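Protein-tyrosine-phosphatase PTP1 (Arabidopsis thaliana, PDB 6KRW) dephosphorylates phosphotyrosine in proteins, acting on MAP kinases such as MPK6 and so modulating plant defence responses. Local coordinates at residues K171-S176 with V216-K221; R222-P227 with V296-D301. One frame throughout, in Å; residues are numbered along the deposited sequence.

Overall arrangement
Helix 214-223 illustrates how one short helix can tie together distant parts of a classical tyrosine phosphatase domain. In contact 1 its residues 216-221 meet the turn leaving strand 163-172, one of the mixed sheet's antiparallel strands; in contact 2 residues 222-227, which carry on from it, reach residues 296-301 of the C-terminal helix 285-303. The contacts follow in series along the chain, with centres about 12 Å apart and on the same side of the chain's centre. Asp301 joins them directly, its OD2 lying 2.7 Å from Arg217 NH1 and 2.9 Å from Lys221 NZ. The hairpin turn after strand 163-172 and the C-terminal helix are thus linked through polar side chains, away from the catalytic site.

Contact 1. Residues K171-S176 with V216-K221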
ATOM      1  N   LYS A 171     -16.985  -8.573   7.498  1.00 97.33           N
ATOM      2  CA  LYS A 171     -17.825  -8.904   6.327  1.00 95.32           C
ATOM      3  C   LYS A 171     -16.890  -9.459   5.268  1.00 91.90           C
ATOM      4  O   LYS A 171     -15.787  -8.918   5.109  1.00 64.38           O
ATOM      5  CB  LYS A 171     -18.576  -7.656   5.867  1.00 85.73           C
ATOM      6  N   THR A 172     -17.293 -10.520   4.590  1.00113.45           N
ATOM      7  CA  THR A 172     -16.514 -11.054   3.449  1.00 81.43           C
ATOM      8  C   THR A 172     -17.135 -10.647   2.123  1.00 62.56           C
ATOM      9  O   THR A 172     -18.264 -10.185   2.106  1.00 52.27           O
ATOM     10  CB  THR A 172     -16.186 -12.535   3.560  1.00 95.97           C
ATOM     11  OG1 THR A 172     -17.449 -13.183   3.495  1.00 53.44           O
ATOM     12  CG2 THR A 172     -15.436 -12.869   4.828  1.00 99.41           C
ATOM     13  N   THR A 173     -16.374 -10.789   1.052  1.00 45.50           N
ATOM     14  CA  THR A 173     -16.883 -10.544  -0.308  1.00 35.63           C
ATOM     15  C   THR A 173     -16.795 -11.841  -1.106  1.00 32.74           C
ATOM     16  O   THR A 173     -16.092 -12.761  -0.665  1.00 39.06           O
ATOM     17  CB  THR A 173     -16.009  -9.483  -0.988  1.00 42.80           C
ATOM     18  OG1 THR A 173     -14.729 -10.084  -1.210  1.00 38.30           O
ATOM     19  CG2 THR A 173     -15.905  -8.222  -0.165  1.00 46.11           C
ATOM     20  N   ASP A 174     -17.402 -11.858  -2.290  1.00 37.20           N
ATOM     21  CA  ASP A 174     -17.352 -12.999  -3.245  1.00 49.85           C
ATOM     22  C   ASP A 174     -15.921 -13.218  -3.771  1.00 42.56           C
ATOM     23  O   ASP A 174     -15.615 -14.328  -4.209  1.00 40.23           O
ATOM     24  CB  ASP A 174     -18.289 -12.764  -4.435  1.00 49.55           C
ATOM     25  CG  ASP A 174     -19.761 -12.640  -4.068  1.00 71.72           C
ATOM     26  OD1 ASP A 174     -20.177 -13.263  -3.078  1.00 60.78           O
ATOM     27  OD2 ASP A 174     -20.484 -11.934  -4.790  1.00 76.57           O
ATOM     28  N   THR A 175     -15.071 -12.189  -3.747  1.00 44.33           N
ATOM     29  CA  THR A 175     -13.705 -12.211  -4.334  1.00 41.27           C
ATOM     30  C   THR A 175     -12.617 -12.532  -3.296  1.00 42.99           C
ATOM     31  O   THR A 175     -11.450 -12.351  -3.639  1.00 36.72           O
ATOM     32  CB  THR A 175     -13.437 -10.862  -5.010  1.00 40.94           C
ATOM     33  OG1 THR A 175     -13.700  -9.829  -4.062  1.00 44.25           O
ATOM     34  CG2 THR A 175     -14.327 -10.640  -6.209  1.00 47.28           C
ATOM     35  N   SER A 176     -12.994 -12.991  -2.095  1.00 43.40           N
ATOM     36  CA  SER A 176     -12.129 -13.440  -0.968  1.00 51.84           C
ATOM     37  C   SER A 176     -11.616 -12.274  -0.126  1.00 45.12           C
ATOM     38  O   SER A 176     -10.815 -12.555   0.754  1.00 46.43           O
ATOM     39  CB  SER A 176     -10.988 -14.377  -1.330  1.00 57.95           C
ATOM     40  OG  SER A 176     -11.379 -15.320  -2.315  1.00 69.51           O
ATOM     41  N   VAL A 216      -8.076  -7.766  -6.536  1.00 25.44           N
ATOM     42  CA  VAL A 216      -7.274  -6.521  -6.354  1.00 24.89           C
ATOM     43  C   VAL A 216      -8.054  -5.315  -6.887  1.00 25.63           C
ATOM     44  O   VAL A 216      -8.080  -4.255  -6.220  1.00 27.80           O
ATOM     45  CB  VAL A 216      -5.911  -6.695  -7.024  1.00 25.15           C
ATOM     46  CG1 VAL A 216      -5.186  -5.359  -7.035  1.00 27.75           C
ATOM     47  CG2 VAL A 216      -5.069  -7.702  -6.290  1.00 28.54           C
ATOM     48  N   ARG A 217      -8.731  -5.458  -8.017  1.00 25.72           N
ATOM     49  CA  ARG A 217      -9.541  -4.335  -8.544  1.00 27.11           C
ATOM     50  C   ARG A 217     -10.735  -4.051  -7.628  1.00 31.12           C
ATOM     51  O   ARG A 217     -11.136  -2.888  -7.543  1.00 29.71           O
ATOM     52  CB  ARG A 217      -9.925  -4.603  -9.998  1.00 32.09           C
ATOM     53  CG  ARG A 217      -8.738  -4.461 -10.937  1.00 28.97           C
ATOM     54  CD  ARG A 217      -9.102  -4.581 -12.398  1.00 34.15           C
ATOM     55  NE  ARG A 217      -9.817  -5.801 -12.706  1.00 35.94           N
ATOM     56  CZ  ARG A 217     -11.114  -5.889 -12.963  1.00 35.83           C
ATOM     57  NH1 ARG A 217     -11.886  -4.815 -12.927  1.00 42.55           N
ATOM     58  NH2 ARG A 217     -11.634  -7.061 -13.268  1.00 43.99           N
ATOM     59  N   GLU A 218     -11.301  -5.060  -6.960  1.00 29.63           N
ATOM     60  CA  GLU A 218     -12.392  -4.758  -6.012  1.00 33.14           C
ATOM     61  C   GLU A 218     -11.876  -3.870  -4.872  1.00 29.27           C
ATOM     62  O   GLU A 218     -12.623  -2.993  -4.417  1.00 31.98           O
ATOM     63  CB  GLU A 218     -13.015  -6.054  -5.504  1.00 35.94           C
ATOM     64  CG  GLU A 218     -14.209  -5.774  -4.624  1.00 48.93           C
ATOM     65  CD  GLU A 218     -14.979  -6.997  -4.158  1.00 64.51           C
ATOM     66  OE1 GLU A 218     -15.099  -7.956  -4.927  1.00 40.24           O
ATOM     67  OE2 GLU A 218     -15.291  -6.999  -2.995  1.00 47.43           O
ATOM     68  N   ILE A 219     -10.647  -4.087  -4.411  1.00 29.15           N
ATOM     69  CA  ILE A 219     -10.087  -3.184  -3.361  1.00 27.66           C
ATOM     70  C   ILE A 219     -10.117  -1.748  -3.897  1.00 29.01           C
ATOM     71  O   ILE A 219     -10.618  -0.857  -3.212  1.00 28.09           O
ATOM     72  CB  ILE A 219      -8.664  -3.600  -2.976  1.00 26.72           C
ATOM     73  CG1 ILE A 219      -8.595  -5.030  -2.442  1.00 29.39           C
ATOM     74  CG2 ILE A 219      -8.055  -2.584  -2.004  1.00 25.69           C
ATOM     75  CD1 ILE A 219      -7.197  -5.544  -2.210  1.00 26.38           C
ATOM     76  N   LEU A 220      -9.638  -1.541  -5.120  1.00 28.38           N
ATOM     77  CA  LEU A 220      -9.624  -0.167  -5.678  1.00 26.27           C
ATOM     78  C   LEU A 220     -11.050   0.363  -5.818  1.00 29.27           C
ATOM     79  O   LEU A 220     -11.308   1.533  -5.475  1.00 27.45           O
ATOM     80  CB  LEU A 220      -8.895  -0.185  -7.026  1.00 27.83           C
ATOM     81  CG  LEU A 220      -8.955   1.118  -7.819  1.00 28.01           C
ATOM     82  CD1 LEU A 220      -8.369   2.273  -7.001  1.00 29.78           C
ATOM     83  CD2 LEU A 220      -8.209   0.973  -9.141  1.00 28.95           C
ATOM     84  N   LYS A 221     -11.978  -0.485  -6.269  1.00 29.15           N
ATOM     85  CA  LYS A 221     -13.375  -0.032  -6.449  1.00 35.33           C
ATOM     86  C   LYS A 221     -13.969   0.405  -5.105  1.00 38.26           C
ATOM     87  O   LYS A 221     -14.694   1.433  -5.080  1.00 40.93           O
ATOM     88  CB  LYS A 221     -14.197  -1.148  -7.070  1.00 35.68           C
ATOM     89  CG  LYS A 221     -13.843  -1.451  -8.513  1.00 32.52           C
ATOM     90  CD  LYS A 221     -14.627  -2.630  -9.068  1.00 42.60           C
ATOM     91  CE  LYS A 221     -14.149  -3.056 -10.444  1.00 41.15           C
ATOM     92  NZ  LYS A 221     -14.374  -2.003 -11.464  1.00 39.71           N
TER
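Thr175 OG1 donates a hydrogen bond to Glu218 OE1, at 2.5 Å very short, so its exact length is doubtful. Thr175 OG1 also accepts a 3.0 Å hydrogen bond from Thr173 OG1. Thr173 OG1 in turn accepts from the backbone N of Leu177, so a relay of hydroxyls runs from the backbone just past the turn to the carboxylate. Glu218 reaches across because CG stands anti to its backbone N (chi1 -175°) and the chain beyond is extended. Its other oxygen, OE2, forms a salt bridge with Arg222 one helical turn on, an arrangement likely to steady the carboxylate's negative charge.

Packing adds two methyls. Thr173 CG2 lies 3.1 Å from Glu218 OE2, and Thr175 CG2 is at the same distance from Glu218 OE1, each threonine flanking a different carboxylate oxygen.

Thr173 to Ser176 form a type I turn, closed by a weak hydrogen bond from Ser176 N to Thr173 O. It lies in the beta-hairpin connection between antiparallel strands 163-172 and 178-186, here docked on the helix that follows the WPD loop, home of Asp206, in the classical phosphatase fold.

Contact 2. Residues R222-P227 with V296-D301; sequences RLYQVP and VDELED
Where Tyr224 and Glu298 meet, a single hydrogen bond joins side chains that approach from opposite directions, spanning backbones whose CA atoms are 12.0 Å apart. Tyr224 OH donates to Glu298 OE2 over 2.7 Å, arriving on the anti side of that oxygen and 29° out of the carboxylate plane. Glu298 OE2 sits at the ring's edge, near the ring plane, 3.5 Å from Tyr224 CE2, while ring and carboxylate are turned 47° against each other. The phenol oxygen also lies against the aliphatic stem, with Tyr224 OH 3.2 Å from Glu298 CG, where the glutamate chain bends at chi2 (62°).

Around this pair the carboxylate is shared: OE2 forms a salt bridge with Lys221 and OE1 one with Arg217, so both oxygens are tied to helix 214-223. A phenylalanine in place of Tyr224 would keep the ring but would probably leave OE2 without its phenolic donor, with the Lys221 bridge remaining on that oxygen.

In the phosphatase fold this helix and helix 285-303 both pack against helix 242-259, which runs on from the phosphate-binding loop carrying Cys237. Ile254 of that helix touches both Tyr224 and Leu299, and Leu3 meets Tyr224 as well. Farther back, a type I turn from Leu223 to Val226, with Val226 N bonded to Leu223 O at 3.1 Å, sets the backbone from which the tyrosine projects.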
ATOM      1  N   ARG A 222     -13.656  -0.310  -4.027  1.00 31.77           N
ATOM      2  CA  ARG A 222     -14.189   0.071  -2.690  1.00 39.54           C
ATOM      3  C   ARG A 222     -13.548   1.375  -2.203  1.00 35.45           C
ATOM      4  O   ARG A 222     -14.159   2.092  -1.417  1.00 40.50           O
ATOM      5  CB  ARG A 222     -13.968  -1.065  -1.696  1.00 37.43           C
ATOM      6  CG  ARG A 222     -14.834  -2.281  -1.994  1.00 41.94           C
ATOM      7  CD  ARG A 222     -14.588  -3.415  -1.020  1.00 43.85           C
ATOM      8  NE  ARG A 222     -15.502  -4.524  -1.315  1.00 55.32           N
ATOM      9  CZ  ARG A 222     -16.775  -4.565  -0.983  1.00 66.78           C
ATOM     10  NH1 ARG A 222     -17.512  -5.616  -1.325  1.00 66.38           N
ATOM     11  NH2 ARG A 222     -17.304  -3.553  -0.317  1.00 60.78           N
ATOM     12  N   LEU A 223     -12.350   1.689  -2.694  1.00 35.00           N
ATOM     13  CA  LEU A 223     -11.620   2.882  -2.192  1.00 31.74           C
ATOM     14  C   LEU A 223     -11.829   4.094  -3.099  1.00 32.37           C
ATOM     15  O   LEU A 223     -11.398   5.190  -2.687  1.00 33.81           O
ATOM     16  CB  LEU A 223     -10.137   2.543  -2.048  1.00 33.65           C
ATOM     17  CG  LEU A 223      -9.798   1.434  -1.047  1.00 31.67           C
ATOM     18  CD1 LEU A 223      -8.283   1.311  -0.892  1.00 30.87           C
ATOM     19  CD2 LEU A 223     -10.467   1.655   0.314  1.00 35.68           C
ATOM     20  N   TYR A 224     -12.466   3.945  -4.259  1.00 30.31           N
ATOM     21  CA  TYR A 224     -12.749   5.125  -5.120  1.00 32.56           C
ATOM     22  C   TYR A 224     -13.484   6.201  -4.315  1.00 38.35           C
ATOM     23  O   TYR A 224     -13.225   7.410  -4.556  1.00 48.41           O
ATOM     24  CB  TYR A 224     -13.624   4.737  -6.310  1.00 37.89           C
ATOM     25  CG  TYR A 224     -12.936   4.061  -7.475  1.00 32.06           C
ATOM     26  CD1 TYR A 224     -11.662   4.409  -7.888  1.00 37.33           C
ATOM     27  CD2 TYR A 224     -13.606   3.102  -8.222  1.00 34.22           C
ATOM     28  CE1 TYR A 224     -11.067   3.799  -8.984  1.00 33.40           C
ATOM     29  CE2 TYR A 224     -13.025   2.481  -9.315  1.00 32.64           C
ATOM     30  CZ  TYR A 224     -11.748   2.834  -9.704  1.00 34.19           C
ATOM     31  OH  TYR A 224     -11.178   2.226 -10.788  1.00 30.96           O
ATOM     32  N   GLN A 225     -14.321   5.778  -3.363  1.00 44.63           N
ATOM     33  CA  GLN A 225     -15.259   6.663  -2.622  1.00 67.39           C
ATOM     34  C   GLN A 225     -14.538   7.402  -1.490  1.00 43.75           C
ATOM     35  O   GLN A 225     -15.112   8.361  -0.960  1.00 49.71           O
ATOM     36  CB  GLN A 225     -16.422   5.852  -2.037  1.00 85.63           C
ATOM     37  CG  GLN A 225     -16.965   4.794  -2.985  1.00 98.24           C
ATOM     38  CD  GLN A 225     -17.664   5.399  -4.176  1.00 94.38           C
ATOM     39  OE1 GLN A 225     -18.240   6.482  -4.097  1.00 65.41           O
ATOM     40  NE2 GLN A 225     -17.643   4.685  -5.292  1.00 88.85           N
ATOM     41  N   VAL A 226     -13.331   6.979  -1.119  1.00 35.07           N
ATOM     42  CA  VAL A 226     -12.679   7.475   0.119  1.00 36.51           C
ATOM     43  C   VAL A 226     -11.899   8.728  -0.242  1.00 34.34           C
ATOM     44  O   VAL A 226     -10.923   8.645  -0.971  1.00 33.70           O
ATOM     45  CB  VAL A 226     -11.765   6.400   0.726  1.00 36.23           C
ATOM     46  CG1 VAL A 226     -11.103   6.900   2.001  1.00 38.82           C
ATOM     47  CG2 VAL A 226     -12.519   5.095   0.972  1.00 40.41           C
ATOM     48  N   PRO A 227     -12.287   9.914   0.257  1.00 34.42           N
ATOM     49  CA  PRO A 227     -11.593  11.143  -0.099  1.00 35.70           C
ATOM     50  C   PRO A 227     -10.129  11.086   0.322  1.00 31.06           C
ATOM     51  O   PRO A 227      -9.819  10.742   1.459  1.00 33.36           O
ATOM     52  CB  PRO A 227     -12.341  12.243   0.662  1.00 35.41           C
ATOM     53  CG  PRO A 227     -13.686  11.634   0.929  1.00 35.23           C
ATOM     54  CD  PRO A 227     -13.429  10.158   1.147  1.00 37.36           C
ATOM     55  N   VAL A 296      -5.286  -2.287 -17.272  1.00 21.87           N
ATOM     56  CA  VAL A 296      -6.118  -2.510 -18.487  1.00 23.57           C
ATOM     57  C   VAL A 296      -7.513  -2.980 -18.077  1.00 23.97           C
ATOM     58  O   VAL A 296      -8.497  -2.423 -18.611  1.00 25.26           O
ATOM     59  CB  VAL A 296      -5.437  -3.482 -19.461  1.00 23.90           C
ATOM     60  CG1 VAL A 296      -6.410  -4.011 -20.504  1.00 28.16           C
ATOM     61  CG2 VAL A 296      -4.249  -2.817 -20.127  1.00 26.37           C
ATOM     62  N   ASP A 297      -7.600  -3.976 -17.197  1.00 23.13           N
ATOM     63  CA  ASP A 297      -8.914  -4.567 -16.807  1.00 23.73           C
ATOM     64  C   ASP A 297      -9.771  -3.473 -16.166  1.00 24.07           C
ATOM     65  O   ASP A 297     -10.975  -3.399 -16.466  1.00 28.38           O
ATOM     66  CB  ASP A 297      -8.727  -5.746 -15.858  1.00 25.98           C
ATOM     67  CG  ASP A 297      -8.135  -6.961 -16.546  1.00 26.57           C
ATOM     68  OD1 ASP A 297      -8.044  -6.943 -17.795  1.00 32.54           O
ATOM     69  OD2 ASP A 297      -7.717  -7.902 -15.824  1.00 29.31           O
ATOM     70  N   GLU A 298      -9.137  -2.596 -15.367  1.00 24.30           N
ATOM     71  CA  GLU A 298      -9.942  -1.567 -14.681  1.00 25.32           C
ATOM     72  C   GLU A 298     -10.383  -0.502 -15.685  1.00 24.99           C
ATOM     73  O   GLU A 298     -11.523  -0.017 -15.593  1.00 28.46           O
ATOM     74  CB  GLU A 298      -9.221  -0.991 -13.475  1.00 27.03           C
ATOM     75  CG  GLU A 298     -10.119  -0.097 -12.653  1.00 28.18           C
ATOM     76  CD  GLU A 298     -11.332  -0.781 -12.058  1.00 30.93           C
ATOM     77  OE1 GLU A 298     -11.332  -2.009 -12.021  1.00 33.12           O
ATOM     78  OE2 GLU A 298     -12.230  -0.069 -11.615  1.00 30.85           O
ATOM     79  N   LEU A 299      -9.494  -0.094 -16.587  1.00 25.42           N
ATOM     80  CA  LEU A 299      -9.862   0.891 -17.637  1.00 24.80           C
ATOM     81  C   LEU A 299     -10.982   0.334 -18.533  1.00 25.99           C
ATOM     82  O   LEU A 299     -11.812   1.147 -18.978  1.00 31.12           O
ATOM     83  CB  LEU A 299      -8.635   1.264 -18.468  1.00 25.76           C
ATOM     84  CG  LEU A 299      -7.607   2.144 -17.754  1.00 23.20           C
ATOM     85  CD1 LEU A 299      -6.338   2.286 -18.574  1.00 25.02           C
ATOM     86  CD2 LEU A 299      -8.201   3.517 -17.429  1.00 25.71           C
ATOM     87  N   GLU A 300     -11.039  -0.982 -18.760  1.00 27.65           N
ATOM     88  CA  GLU A 300     -12.152  -1.593 -19.533  1.00 27.84           C
ATOM     89  C   GLU A 300     -13.460  -1.457 -18.745  1.00 31.05           C
ATOM     90  O   GLU A 300     -14.475  -1.097 -19.375  1.00 39.88           O
ATOM     91  CB  GLU A 300     -11.837  -3.046 -19.864  1.00 29.00           C
ATOM     92  CG  GLU A 300     -10.814  -3.194 -20.948  1.00 32.84           C
ATOM     93  CD  GLU A 300     -10.367  -4.617 -21.245  1.00 45.37           C
ATOM     94  OE1 GLU A 300     -10.723  -5.561 -20.469  1.00 51.43           O
ATOM     95  OE2 GLU A 300      -9.684  -4.785 -22.288  1.00 56.05           O
ATOM     96  N   ASP A 301     -13.425  -1.675 -17.428  1.00 29.74           N
ATOM     97  CA  ASP A 301     -14.625  -1.483 -16.571  1.00 35.66           C
ATOM     98  C   ASP A 301     -15.059  -0.019 -16.609  1.00 34.87           C
ATOM     99  O   ASP A 301     -16.264   0.232 -16.771  1.00 38.33           O
ATOM    100  CB  ASP A 301     -14.348  -1.878 -15.129  1.00 40.69           C
ATOM    101  CG  ASP A 301     -14.485  -3.357 -14.870  1.00 40.73           C
ATOM    102  OD1 ASP A 301     -14.785  -4.093 -15.821  1.00 43.38           O
ATOM    103  OD2 ASP A 301     -14.286  -3.751 -13.719  1.00 44.46           O
TER